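ASCH domain (Vibrio cholerae TMA 21, PDB 3S9X) is of unknown function, but its ASCH domain belongs to the PUA clan, whose relatives commonly bind RNA, so a nucleic-acid role is possible. Local coordinates at residues 6-18 and 79-92. Residues are numbered along the deposited sequence; the frame is centred on the assembly and turned at random.
Sequences MEERSQLFLEQYL and LQVVTNWDGKPICI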
loop_
_atom_site.group_PDB
_atom_site.type_symbol
_atom_site.label_atom_id
_atom_site.label_comp_id
_atom_site.label_asym_id
_atom_site.label_seq_id
_atom_site.Cartn_x
_atom_site.Cartn_y
_atom_site.Cartn_z
HETATM N N MSE A 6 6.953 6.953 -15.138
HETATM C CA MSE A 6 7.393 6.589 -13.790
HETATM C C MSE A 6 8.798 7.199 -13.612
HETATM O O MSE A 6 9.663 7.187 -14.454
HETATM C CB MSE A 6 7.393 5.057 -13.691
HETATM C CG MSE A 6 7.792 4.572 -12.301
HETATM SE SE MSE A 6 7.729 2.648 -12.157
HETATM C CE MSE A 6 5.765 2.532 -12.028
ATOM N N GLU A 7 9.046 7.582 -12.378
ATOM C CA GLU A 7 10.364 8.112 -11.969
ATOM C C GLU A 7 11.434 7.083 -12.316
ATOM O O GLU A 7 11.235 5.869 -12.116
ATOM C CB GLU A 7 10.329 8.438 -10.478
ATOM C CG GLU A 7 11.482 9.287 -9.981
ATOM C CD GLU A 7 12.815 8.592 -9.723
ATOM O OE1 GLU A 7 12.780 7.383 -9.564
ATOM O OE2 GLU A 7 13.856 9.313 -9.613
ATOM N N GLU A 8 12.579 7.546 -12.895
ATOM C CA GLU A 8 13.507 6.649 -13.528
ATOM C C GLU A 8 14.049 5.546 -12.702
ATOM O O GLU A 8 14.248 4.428 -13.180
ATOM C CB GLU A 8 14.631 7.480 -14.155
ATOM C CG GLU A 8 15.599 6.583 -15.017
ATOM C CD GLU A 8 16.592 7.376 -15.777
ATOM O OE1 GLU A 8 17.505 7.921 -15.186
ATOM O OE2 GLU A 8 16.383 7.536 -17.003
ATOM N N ARG A 9 14.410 5.867 -11.452
ATOM C CA ARG A 9 14.989 4.813 -10.616
ATOM C C ARG A 9 13.994 3.654 -10.447
ATOM O O ARG A 9 14.360 2.465 -10.530
ATOM C CB ARG A 9 15.428 5.307 -9.218
ATOM C CG ARG A 9 16.534 6.365 -9.228
ATOM C CD ARG A 9 16.665 7.117 -7.907
ATOM N NE ARG A 9 15.565 8.026 -7.685
ATOM C CZ ARG A 9 15.211 8.495 -6.495
ATOM N NH1 ARG A 9 15.864 8.164 -5.356
ATOM N NH2 ARG A 9 14.164 9.308 -6.401
ATOM N N SER A 10 12.714 3.986 -10.190
ATOM C CA SER A 10 11.709 2.992 -10.040
ATOM C C SER A 10 11.347 2.301 -11.356
ATOM O O SER A 10 11.137 1.076 -11.411
ATOM C CB SER A 10 10.448 3.585 -9.449
ATOM O OG SER A 10 10.618 3.773 -8.058
ATOM N N GLN A 11 11.329 3.055 -12.484
ATOM C CA GLN A 11 11.120 2.458 -13.812
ATOM C C GLN A 11 12.167 1.408 -14.124
ATOM O O GLN A 11 11.839 0.300 -14.594
ATOM C CB GLN A 11 11.116 3.572 -14.881
ATOM C CG GLN A 11 10.785 3.060 -16.227
ATOM C CD GLN A 11 10.336 4.122 -17.213
ATOM O OE1 GLN A 11 10.217 3.790 -18.376
ATOM N NE2 GLN A 11 10.061 5.370 -16.748
ATOM N N LEU A 12 13.443 1.716 -13.887
ATOM C CA LEU A 12 14.501 0.770 -14.115
ATOM C C LEU A 12 14.319 -0.486 -13.309
ATOM O O LEU A 12 14.572 -1.614 -13.772
ATOM C CB LEU A 12 15.897 1.398 -13.949
ATOM C CG LEU A 12 16.324 2.444 -14.945
ATOM C CD1 LEU A 12 17.544 3.178 -14.423
ATOM C CD2 LEU A 12 16.591 1.778 -16.214
ATOM N N PHE A 13 13.972 -0.333 -12.038
ATOM C CA PHE A 13 13.811 -1.466 -11.124
ATOM C C PHE A 13 12.678 -2.343 -11.593
ATOM O O PHE A 13 12.774 -3.586 -11.594
ATOM C CB PHE A 13 13.568 -0.938 -9.707
ATOM C CG PHE A 13 13.759 -1.918 -8.568
ATOM C CD1 PHE A 13 15.040 -2.340 -8.241
ATOM C CD2 PHE A 13 12.719 -2.282 -7.784
ATOM C CE1 PHE A 13 15.233 -3.110 -7.110
ATOM C CE2 PHE A 13 12.929 -3.030 -6.638
ATOM C CZ PHE A 13 14.173 -3.466 -6.315
ATOM N N LEU A 14 11.551 -1.714 -11.945
ATOM C CA LEU A 14 10.401 -2.443 -12.459
ATOM C C LEU A 14 10.740 -3.204 -13.748
ATOM O O LEU A 14 10.346 -4.351 -13.902
ATOM C CB LEU A 14 9.286 -1.476 -12.729
ATOM C CG LEU A 14 7.935 -2.011 -13.257
ATOM C CD1 LEU A 14 7.348 -3.220 -12.472
ATOM C CD2 LEU A 14 6.895 -0.862 -13.369
ATOM N N GLU A 15 11.528 -2.556 -14.619
ATOM C CA GLU A 15 11.950 -3.248 -15.851
ATOM C C GLU A 15 12.812 -4.437 -15.532
ATOM O O GLU A 15 12.747 -5.456 -16.232
ATOM C CB GLU A 15 12.623 -2.323 -16.843
ATOM C CG GLU A 15 11.724 -1.343 -17.446
ATOM C CD GLU A 15 10.766 -1.889 -18.577
ATOM O OE1 GLU A 15 10.326 -1.003 -19.399
ATOM O OE2 GLU A 15 10.413 -3.149 -18.628
ATOM N N GLN A 16 13.630 -4.373 -14.455
ATOM C CA GLN A 16 14.401 -5.536 -14.052
ATOM C C GLN A 16 13.481 -6.668 -13.674
ATOM O O GLN A 16 13.722 -7.836 -14.057
ATOM C CB GLN A 16 15.395 -5.215 -12.928
ATOM C CG GLN A 16 16.529 -4.341 -13.339
ATOM C CD GLN A 16 17.533 -4.063 -12.314
ATOM O OE1 GLN A 16 18.783 -4.258 -12.512
ATOM N NE2 GLN A 16 17.072 -3.560 -11.237
ATOM N N TYR A 17 12.454 -6.394 -12.881
ATOM C CA TYR A 17 11.524 -7.460 -12.517
ATOM C C TYR A 17 10.878 -8.052 -13.797
ATOM O O TYR A 17 10.783 -9.234 -13.925
ATOM C CB TYR A 17 10.451 -6.938 -11.573
ATOM C CG TYR A 17 9.323 -7.923 -11.377
ATOM C CD1 TYR A 17 9.564 -9.217 -10.948
ATOM C CD2 TYR A 17 8.003 -7.589 -11.746
ATOM C CE1 TYR A 17 8.544 -10.147 -10.827
ATOM C CE2 TYR A 17 6.984 -8.542 -11.600
ATOM C CZ TYR A 17 7.246 -9.824 -11.125
ATOM O OH TYR A 17 6.281 -10.790 -11.018
ATOM N N LEU A 18 10.314 -7.188 -14.624
ATOM C CA LEU A 18 9.627 -7.708 -15.825
ATOM C C LEU A 18 10.502 -8.533 -16.709
ATOM O O LEU A 18 10.053 -9.536 -17.247
ATOM C CB LEU A 18 8.955 -6.582 -16.524
ATOM C CG LEU A 18 7.880 -5.791 -15.739
ATOM C CD1 LEU A 18 7.339 -4.539 -16.572
ATOM C CD2 LEU A 18 6.669 -6.718 -15.382
ATOM N N LEU A 79 1.095 -3.885 -9.678
ATOM C CA LEU A 79 2.443 -3.865 -9.168
ATOM C C LEU A 79 2.811 -2.451 -8.689
ATOM O O LEU A 79 2.646 -1.479 -9.383
ATOM C CB LEU A 79 3.451 -4.216 -10.278
ATOM C CG LEU A 79 3.389 -5.637 -10.800
ATOM C CD1 LEU A 79 4.358 -5.809 -11.987
ATOM C CD2 LEU A 79 3.758 -6.620 -9.686
ATOM N N GLN A 80 3.333 -2.414 -7.470
ATOM C CA GLN A 80 3.858 -1.186 -6.894
ATOM C C GLN A 80 5.367 -1.396 -6.623
ATOM O O GLN A 80 5.752 -2.321 -5.877
ATOM C CB GLN A 80 3.158 -0.748 -5.619
ATOM C CG GLN A 80 3.758 0.439 -4.964
ATOM C CD GLN A 80 3.107 0.912 -3.706
ATOM O OE1 GLN A 80 1.945 0.557 -3.437
ATOM N NE2 GLN A 80 3.837 1.742 -2.915
ATOM N N VAL A 81 6.172 -0.474 -7.147
ATOM C CA VAL A 81 7.518 -0.333 -6.715
ATOM C C VAL A 81 7.448 0.393 -5.378
ATOM O O VAL A 81 7.051 1.573 -5.322
ATOM C CB VAL A 81 8.451 0.404 -7.725
ATOM C CG1 VAL A 81 9.840 0.508 -7.131
ATOM C CG2 VAL A 81 8.384 -0.276 -9.110
ATOM N N VAL A 82 7.854 -0.296 -4.332
ATOM C CA VAL A 82 7.901 0.242 -2.939
ATOM C C VAL A 82 9.227 0.920 -2.770
ATOM O O VAL A 82 10.264 0.269 -2.813
ATOM C CB VAL A 82 7.664 -0.861 -1.904
ATOM C CG1 VAL A 82 7.741 -0.279 -0.468
ATOM C CG2 VAL A 82 6.372 -1.637 -2.200
ATOM N N THR A 83 9.210 2.239 -2.632
ATOM C CA THR A 83 10.431 2.985 -2.386
ATOM C C THR A 83 10.531 3.359 -0.901
ATOM O O THR A 83 9.535 3.278 -0.144
ATOM C CB THR A 83 10.491 4.258 -3.211
ATOM O OG1 THR A 83 9.632 5.248 -2.694
ATOM C CG2 THR A 83 10.142 4.020 -4.711
ATOM N N ASN A 84 11.721 3.764 -0.504
ATOM C CA ASN A 84 11.863 4.444 0.735
ATOM C C ASN A 84 11.469 5.900 0.597
ATOM O O ASN A 84 10.977 6.346 -0.429
ATOM C CB ASN A 84 13.260 4.207 1.340
ATOM C CG ASN A 84 14.378 4.929 0.613
ATOM O OD1 ASN A 84 14.126 5.766 -0.273
ATOM N ND2 ASN A 84 15.610 4.549 0.964
ATOM N N TRP A 85 11.614 6.667 1.680
ATOM C CA TRP A 85 11.222 8.060 1.683
ATOM C C TRP A 85 11.830 8.868 0.555
ATOM O O TRP A 85 11.177 9.792 0.071
ATOM C CB TRP A 85 11.580 8.646 3.064
ATOM C CG TRP A 85 11.243 10.091 3.298
ATOM C CD1 TRP A 85 12.121 11.112 3.351
ATOM C CD2 TRP A 85 9.957 10.670 3.532
ATOM N NE1 TRP A 85 11.471 12.307 3.681
ATOM C CE2 TRP A 85 10.138 12.033 3.796
ATOM C CE3 TRP A 85 8.647 10.131 3.588
ATOM C CZ2 TRP A 85 9.101 12.884 4.072
ATOM C CZ3 TRP A 85 7.593 11.026 3.899
ATOM C CH2 TRP A 85 7.856 12.360 4.180
ATOM N N ASP A 86 13.073 8.538 0.275
ATOM C CA ASP A 86 13.867 9.201 -0.714
ATOM C C ASP A 86 13.789 8.654 -2.144
ATOM O O ASP A 86 14.553 9.103 -2.994
ATOM C CB ASP A 86 15.290 9.270 -0.206
ATOM C CG ASP A 86 15.418 10.383 0.849
ATOM O OD1 ASP A 86 15.228 11.587 0.450
ATOM O OD2 ASP A 86 15.814 10.087 1.975
ATOM N N GLY A 87 12.806 7.791 -2.331
ATOM C CA GLY A 87 12.540 7.290 -3.661
ATOM C C GLY A 87 13.421 6.140 -4.136
ATOM O O GLY A 87 13.339 5.765 -5.309
ATOM N N LYS A 88 14.315 5.643 -3.324
ATOM C CA LYS A 88 15.127 4.505 -3.648
ATOM C C LYS A 88 14.241 3.272 -3.700
ATOM O O LYS A 88 13.585 2.977 -2.725
ATOM C CB LYS A 88 16.259 4.289 -2.657
ATOM C CG LYS A 88 17.157 3.139 -3.063
ATOM C CD LYS A 88 18.229 2.846 -1.969
ATOM C CE LYS A 88 19.071 1.607 -2.262
ATOM N NZ LYS A 88 19.529 1.568 -3.718
ATOM N N PRO A 89 14.235 2.542 -4.806
ATOM C CA PRO A 89 13.418 1.270 -4.831
ATOM C C PRO A 89 13.926 0.260 -3.802
ATOM O O PRO A 89 15.160 0.018 -3.781
ATOM C CB PRO A 89 13.567 0.802 -6.265
ATOM C CG PRO A 89 13.846 2.070 -7.071
ATOM C CD PRO A 89 14.777 2.877 -6.134
ATOM N N ILE A 90 13.000 -0.304 -3.029
ATOM C CA ILE A 90 13.390 -1.322 -2.035
ATOM C C ILE A 90 12.844 -2.709 -2.498
ATOM O O ILE A 90 13.552 -3.708 -2.445
ATOM C CB ILE A 90 12.801 -0.959 -0.678
ATOM C CG1 ILE A 90 13.373 0.413 -0.158
ATOM C CG2 ILE A 90 13.024 -2.130 0.321
ATOM C CD1 ILE A 90 14.864 0.493 -0.120
ATOM N N CYS A 91 11.602 -2.773 -2.952
ATOM C CA CYS A 91 11.022 -4.033 -3.411
ATOM C C CYS A 91 9.828 -3.696 -4.327
ATOM O O CYS A 91 9.464 -2.569 -4.486
ATOM C CB CYS A 91 10.670 -4.948 -2.259
ATOM S SG CYS A 91 9.376 -4.337 -1.188
ATOM N N ILE A 92 9.282 -4.756 -4.927
ATOM C CA ILE A 92 8.094 -4.623 -5.732
ATOM C C ILE A 92 7.026 -5.569 -5.119
ATOM O O ILE A 92 7.340 -6.747 -4.887
ATOM C CB ILE A 92 8.300 -4.946 -7.241
ATOM C CG1 ILE A 92 9.455 -4.118 -7.775
ATOM C CG2 ILE A 92 7.017 -4.716 -8.049
ATOM C CD1 ILE A 92 9.797 -4.311 -9.245
HETATM O O HOH W 1 11.710 6.238 -7.445
#
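One face of the Phe13 ring carries CB of Pro89, a CH-pi contact 3.7 Å from that CB to the ring centroid, while Cys91 CA lies at the ring edge. The second flat group, the Arg9 guanidinium, has Gly87 O over its centre and, in its plane, Glu7 OE2 and Asp86 O. Both illustrate how a helix packed on a beta hairpin can pair an apolar core with polar ties to the turn: helix 8-18 lies across one face of the mixed sheet of this ASCH domain, over strands 79-83 and 89-92, whereas helix 41-52 takes the side chains of Val82 and Cys91. A classic beta bulge, Ile90 and Cys91 facing Val82, interrupts the hairpin ladder beside the Phe13 ring. That ring reaches the second strand because its CG stands anti to the backbone N (chi1 -163°), and Tyr158 meets it edge-to-face. Further along, Ile92 CD1 packs 3.6 Å from Tyr17 CB, and Leu79 CD1 touches the Tyr17 ring edge at CE2.

Toward the turn, hydrogen bonds join the apolar packing. Arg9 NH1 donates to Asp86 O at 2.9 Å, nearly straight at 165°, and the salt bridge of its NE to Glu7 OE2 helps hold the guanidinium's rotation. Glu7, the N-cap residue, also accepts a hydrogen bond from a water at OE1; the same water donates to Gly87 O at 2.7 Å and accepts from Ser10 OG at 2.8 Å.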